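Local structure of putative 4-Hydroxy-2-oxoglutarate aldolase / 2-dehydro-3-deoxyphosphogluconate aldolase (Yersinia enterocolitica, 3LM7) at residues A[16-21]-A[215-220]; A[120-125]-A[170-175]. The protein is a putative aldolase of the KDGP aldolase family, whose chain folds as a TIM-type alpha/beta barrel, two copies forming the assembly. All blocks are in the same frame, centred on the assembly; numbering follows the deposited sequence.

Overall arrangement
Contact 1 belongs to the core and contact 2 to the surface of the same alpha/beta barrel; their centres lie 19 Å apart, with nearest atoms about 11 Å from each other. In contact 1, strand 17-20 is bridged, at Asn-18 and His-219, to the irregular segment 215-220 that follows helix 201-211, joining the first strand of the parallel sheet to a late part of the chain. Contact 2 is made well within that span, between the loop after strand 115-120 and the start of helix 173-185. Backbone bonds, apolar packing and an amide-on-imidazole stack make up the buried contact, whereas the peripheral one rests chiefly on a glutamate carboxylate taking one firm and one weak backbone N-H bond.

Contact 1 (A[16-21]-A[215-220]); sequences CLNVLA and KVIPHI
Asn-18 and His-219 sit side by side on neighbouring backbones running the same way and carry the side-chain part of this contact, pointing in the same direction. Followed outward, Asn-18 CB meets Ile-217 CG2 at 3.7 Å and sits almost exactly on the normal of the His-219 ring, a CH-pi contact 3.9 Å from the ring centroid. With CG anti to the backbone N (chi1 -170°), the amide then runs alongside the imidazole. Its CG lies over the same ring, displaced toward the rim, and the two planes are 18° apart, so the groups stack. At the tip, OD1 is 3.4 Å from His-219 CE1, while ND2 lies beyond the rim near ND1. The polar ends look to other partners: Asn-18 OD1 bonds to Ser-69, and His-219 is fixed at both nitrogens, ND1 by Tyr-221 and NE2 by Glu-191.

The backbones hold the stack in register. Cys-16 N donates to Val-216 O at 3.0 Å, Asn-18 N to Pro-218 O, and Asn-18 O accepts the N-H of Ile-220 in a straighter bond (163°) than the second. A water links Leu-20 N to Ile-220 O. Cys-16 O, which has no hydrogen-bond donor, is approached by Ile-217 CA at 3.2 Å. On the other side of the backbones from the stack, Ile-220 CD1 packs against Val-19 CG1 at 4.1 Å and against Leu-17 CD2, which also reaches Pro-218 CG. Phe-201 of helix 201-211 touches Leu-17 and Pro-218, and strand 38-43 flanks strand 17-20 through further backbone bonds. Though not a regular strand, 215-220 is bridged to the first strand at one pair, in the last strand's place, consistent with closure of a TIM-type barrel.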
loop_
_atom_site.group_PDB
_atom_site.type_symbol
_atom_site.label_atom_id
_atom_site.label_comp_id
_atom_site.label_asym_id
_atom_site.label_seq_id
_atom_site.Cartn_x
_atom_site.Cartn_y
_atom_site.Cartn_z
ATOM N N CYS A 16 8.832 6.019 6.275
ATOM C CA CYS A 16 10.291 5.925 6.443
ATOM C C CYS A 16 10.813 7.359 6.513
ATOM O O CYS A 16 10.472 8.196 5.678
ATOM C CB CYS A 16 10.932 5.146 5.255
ATOM S SG CYS A 16 12.731 4.878 5.507
ATOM N N LEU A 17 11.650 7.654 7.501
ATOM C CA LEU A 17 12.172 9.011 7.618
ATOM C C LEU A 17 13.214 9.232 6.542
ATOM O O LEU A 17 13.863 8.285 6.094
ATOM C CB LEU A 17 12.865 9.219 9.017
ATOM C CG LEU A 17 11.963 8.950 10.197
ATOM C CD1 LEU A 17 12.851 9.131 11.450
ATOM C CD2 LEU A 17 10.734 9.924 10.271
ATOM N N ASN A 18 13.458 10.492 6.183
ATOM C CA ASN A 18 14.601 10.845 5.394
ATOM C C ASN A 18 15.303 12.070 5.976
ATOM O O ASN A 18 14.705 13.166 6.047
ATOM C CB ASN A 18 14.140 11.018 3.886
ATOM C CG ASN A 18 15.292 11.172 2.864
ATOM O OD1 ASN A 18 15.183 10.651 1.692
ATOM N ND2 ASN A 18 16.318 11.934 3.195
ATOM N N VAL A 19 16.592 11.929 6.345
ATOM C CA VAL A 19 17.278 13.037 7.016
ATOM C C VAL A 19 18.659 13.006 6.463
ATOM O O VAL A 19 19.074 11.999 5.881
ATOM C CB VAL A 19 17.270 12.851 8.633
ATOM C CG1 VAL A 19 15.849 12.656 9.166
ATOM C CG2 VAL A 19 18.084 11.597 9.030
ATOM N N LEU A 20 19.402 14.090 6.607
ATOM C CA LEU A 20 20.749 14.173 6.056
ATOM C C LEU A 20 21.809 13.717 7.056
ATOM O O LEU A 20 21.641 13.891 8.246
ATOM C CB LEU A 20 21.068 15.638 5.684
ATOM C CG LEU A 20 20.158 16.247 4.618
ATOM C CD1 LEU A 20 20.573 17.699 4.337
ATOM C CD2 LEU A 20 20.061 15.364 3.291
ATOM N N ALA A 21 22.922 13.201 6.564
ATOM C CA ALA A 21 24.059 12.897 7.446
ATOM C C ALA A 21 25.094 13.989 7.322
ATOM O O ALA A 21 25.388 14.438 6.225
ATOM C CB ALA A 21 24.677 11.515 7.103
ATOM N N LYS A 215 2.823 4.697 1.108
ATOM C CA LYS A 215 4.166 4.934 1.654
ATOM C C LYS A 215 4.403 6.403 1.731
ATOM O O LYS A 215 4.197 7.152 0.725
ATOM C CB LYS A 215 5.214 4.333 0.709
ATOM C CG LYS A 215 4.998 2.790 0.433
ATOM C CD LYS A 215 5.560 1.951 1.466
ATOM C CE LYS A 215 5.585 0.463 1.106
ATOM N NZ LYS A 215 4.242 -0.094 1.303
ATOM N N VAL A 216 4.894 6.834 2.880
ATOM C CA VAL A 216 5.167 8.246 3.109
ATOM C C VAL A 216 6.606 8.384 3.542
ATOM O O VAL A 216 7.050 7.632 4.420
ATOM C CB VAL A 216 4.244 8.850 4.232
ATOM C CG1 VAL A 216 4.459 10.363 4.288
ATOM C CG2 VAL A 216 2.771 8.489 3.904
ATOM N N ILE A 217 7.356 9.279 2.897
ATOM C CA ILE A 217 8.796 9.439 3.205
ATOM C C ILE A 217 8.978 10.938 3.501
ATOM O O ILE A 217 9.239 11.736 2.612
ATOM C CB ILE A 217 9.754 8.954 2.053
ATOM C CG1 ILE A 217 9.532 7.454 1.783
ATOM C CG2 ILE A 217 11.286 9.238 2.443
ATOM C CD1 ILE A 217 10.305 6.907 0.475
ATOM N N PRO A 218 8.774 11.341 4.768
ATOM C CA PRO A 218 8.903 12.780 5.053
ATOM C C PRO A 218 10.371 13.146 5.135
ATOM O O PRO A 218 11.164 12.319 5.609
ATOM C CB PRO A 218 8.251 12.932 6.435
ATOM C CG PRO A 218 8.401 11.623 7.085
ATOM C CD PRO A 218 8.254 10.577 5.926
ATOM N N HIS A 219 10.730 14.361 4.713
ATOM C CA HIS A 219 12.112 14.789 4.775
ATOM C C HIS A 219 12.244 15.811 5.876
ATOM O O HIS A 219 11.430 16.710 5.930
ATOM C CB HIS A 219 12.514 15.442 3.437
ATOM C CG HIS A 219 12.577 14.463 2.316
ATOM N ND1 HIS A 219 13.708 14.302 1.549
ATOM C CD2 HIS A 219 11.663 13.573 1.846
ATOM C CE1 HIS A 219 13.480 13.372 0.627
ATOM N NE2 HIS A 219 12.243 12.931 0.767
ATOM N N ILE A 220 13.263 15.661 6.734
ATOM C CA ILE A 220 13.462 16.589 7.856
ATOM C C ILE A 220 14.924 17.004 7.915
ATOM O O ILE A 220 15.785 16.194 8.137
ATOM C CB ILE A 220 13.037 15.981 9.232
ATOM C CG1 ILE A 220 11.725 15.159 9.122
ATOM C CG2 ILE A 220 12.909 17.125 10.258
ATOM C CD1 ILE A 220 11.935 13.683 8.641
HETATM O O HOH W 1 18.600 16.240 8.383
#

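Contact 2 (A[120-125]-A[170-175]); sequences ISPTGK and LDSIDE
Ser-172 reaches the 120-125 loop at Pro-122, and Glu-175 reaches it at Pro-122, Thr-123 and Gly-124. A type I turn from Leu-170 to Ile-173 leads into the helix, and within it Ser-172, at the N-cap position, brings OG to 4.3 Å from Pro-122 CG; this hydroxyl does not cap the helix but bonds to the carbonyl of Met-167. One helical turn further on, Glu-175 projects toward the loop. Its CG lies anti to the carbonyl carbon (chi1 -68°) and the chain is extended beyond it, which carries the carboxylate to the backbone of the loop. OE1 touches Pro-122 CB at 3.6 Å and accepts from Thr-123 N at 2.8 Å through its syn lone pair (158°). OE2 takes a weak bond from Gly-124 N at 3.1 Å. The loop has its own brace, an ST turn in which Thr-123 OG1 accepts from Lys-125 N, and the same hydroxyl also bonds to Tyr-128 O. Phe-164 of strand 161-164 touches both Pro-122 and Glu-175. One firm and one weak bond thus tie the loop to the first helical turn, and the Thr-123 N-H, helped weakly by that of Gly-124, would probably favour the ionised carboxylate.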
loop_
_atom_site.group_PDB
_atom_site.type_symbol
_atom_site.label_atom_id
_atom_site.label_comp_id
_atom_site.label_asym_id
_atom_site.label_seq_id
_atom_site.Cartn_x
_atom_site.Cartn_y
_atom_site.Cartn_z
ATOM N N ILE A 120 8.012 18.171 -7.633
ATOM C CA ILE A 120 6.992 19.016 -8.165
ATOM C C ILE A 120 6.534 19.938 -7.033
ATOM O O ILE A 120 6.770 19.626 -5.813
ATOM C CB ILE A 120 5.750 18.216 -8.718
ATOM C CG1 ILE A 120 4.964 17.579 -7.570
ATOM C CG2 ILE A 120 6.193 17.167 -9.806
ATOM C CD1 ILE A 120 3.700 16.744 -8.076
ATOM N N SER A 121 5.933 21.088 -7.405
ATOM C CA SER A 121 5.924 22.187 -6.449
ATOM C C SER A 121 4.540 22.833 -6.330
ATOM O O SER A 121 3.777 22.883 -7.293
ATOM C CB SER A 121 6.996 23.247 -6.869
ATOM O OG SER A 121 8.292 22.623 -6.962
ATOM N N PRO A 122 4.224 23.385 -5.135
ATOM C CA PRO A 122 3.047 24.201 -4.887
ATOM C C PRO A 122 2.923 25.368 -5.894
ATOM O O PRO A 122 3.930 25.853 -6.401
ATOM C CB PRO A 122 3.318 24.786 -3.475
ATOM C CG PRO A 122 4.146 23.838 -2.815
ATOM C CD PRO A 122 5.054 23.261 -3.918
ATOM N N THR A 123 1.705 25.756 -6.188
ATOM C CA THR A 123 1.425 26.835 -7.112
ATOM C C THR A 123 0.565 27.904 -6.472
ATOM O O THR A 123 0.295 28.899 -7.103
ATOM C CB THR A 123 0.611 26.311 -8.322
ATOM O OG1 THR A 123 -0.579 25.696 -7.864
ATOM C CG2 THR A 123 1.423 25.313 -9.190
ATOM N N GLY A 124 0.071 27.647 -5.262
ATOM C CA GLY A 124 -0.960 28.478 -4.682
ATOM C C GLY A 124 -2.371 28.045 -5.080
ATOM O O GLY A 124 -3.349 28.589 -4.558
ATOM N N LYS A 125 -2.514 27.069 -5.977
ATOM C CA LYS A 125 -3.839 26.693 -6.464
ATOM C C LYS A 125 -4.061 25.223 -6.196
ATOM O O LYS A 125 -3.437 24.376 -6.827
ATOM C CB LYS A 125 -3.979 26.943 -7.996
ATOM C CG LYS A 125 -3.566 28.407 -8.325
ATOM C CD LYS A 125 -3.064 28.749 -9.734
ATOM C CE LYS A 125 -2.536 30.165 -9.587
ATOM N NZ LYS A 125 -2.269 30.372 -7.979
ATOM N N LEU A 170 3.434 24.162 7.201
ATOM C CA LEU A 170 1.987 24.029 7.025
ATOM C C LEU A 170 1.422 25.099 6.083
ATOM O O LEU A 170 0.203 25.207 5.901
ATOM C CB LEU A 170 1.313 24.210 8.379
ATOM C CG LEU A 170 1.732 23.196 9.464
ATOM C CD1 LEU A 170 1.222 23.598 10.865
ATOM C CD2 LEU A 170 1.131 21.866 9.143
ATOM N N ASP A 171 2.281 25.925 5.542
ATOM C CA ASP A 171 1.808 27.043 4.736
ATOM C C ASP A 171 1.060 26.616 3.462
ATOM O O ASP A 171 0.320 27.411 2.903
ATOM C CB ASP A 171 2.994 27.891 4.301
ATOM C CG ASP A 171 3.493 28.832 5.406
ATOM O OD1 ASP A 171 2.883 28.898 6.495
ATOM O OD2 ASP A 171 4.484 29.530 5.135
ATOM N N SER A 172 1.284 25.391 2.986
ATOM C CA SER A 172 0.645 24.960 1.746
ATOM C C SER A 172 -0.250 23.760 2.058
ATOM O O SER A 172 -0.405 22.805 1.256
ATOM C CB SER A 172 1.732 24.682 0.691
ATOM O OG SER A 172 2.582 23.637 1.157
ATOM N N ILE A 173 -0.896 23.819 3.223
ATOM C CA ILE A 173 -1.618 22.650 3.743
ATOM C C ILE A 173 -2.769 22.175 2.861
ATOM O O ILE A 173 -2.940 20.974 2.609
ATOM C CB ILE A 173 -2.083 22.899 5.249
ATOM C CG1 ILE A 173 -2.234 21.583 5.950
ATOM C CG2 ILE A 173 -3.191 23.921 5.376
ATOM C CD1 ILE A 173 -0.763 21.039 6.204
ATOM N N ASP A 174 -3.565 23.117 2.378
ATOM C CA ASP A 174 -4.665 22.738 1.494
ATOM C C ASP A 174 -4.149 22.099 0.202
ATOM O O ASP A 174 -4.764 21.111 -0.291
ATOM C CB ASP A 174 -5.529 23.942 1.177
ATOM C CG ASP A 174 -6.303 24.400 2.385
ATOM O OD1 ASP A 174 -6.483 23.564 3.317
ATOM O OD2 ASP A 174 -6.707 25.559 2.370
ATOM N N GLU A 175 -3.066 22.656 -0.366
ATOM C CA GLU A 175 -2.483 21.988 -1.569
ATOM C C GLU A 175 -1.925 20.595 -1.284
ATOM O O GLU A 175 -2.097 19.668 -2.078
ATOM C CB GLU A 175 -1.388 22.821 -2.226
ATOM C CG GLU A 175 -1.939 24.127 -2.896
ATOM C CD GLU A 175 -0.803 25.010 -3.368
ATOM O OE1 GLU A 175 -0.179 24.643 -4.369
ATOM O OE2 GLU A 175 -0.511 26.046 -2.730
#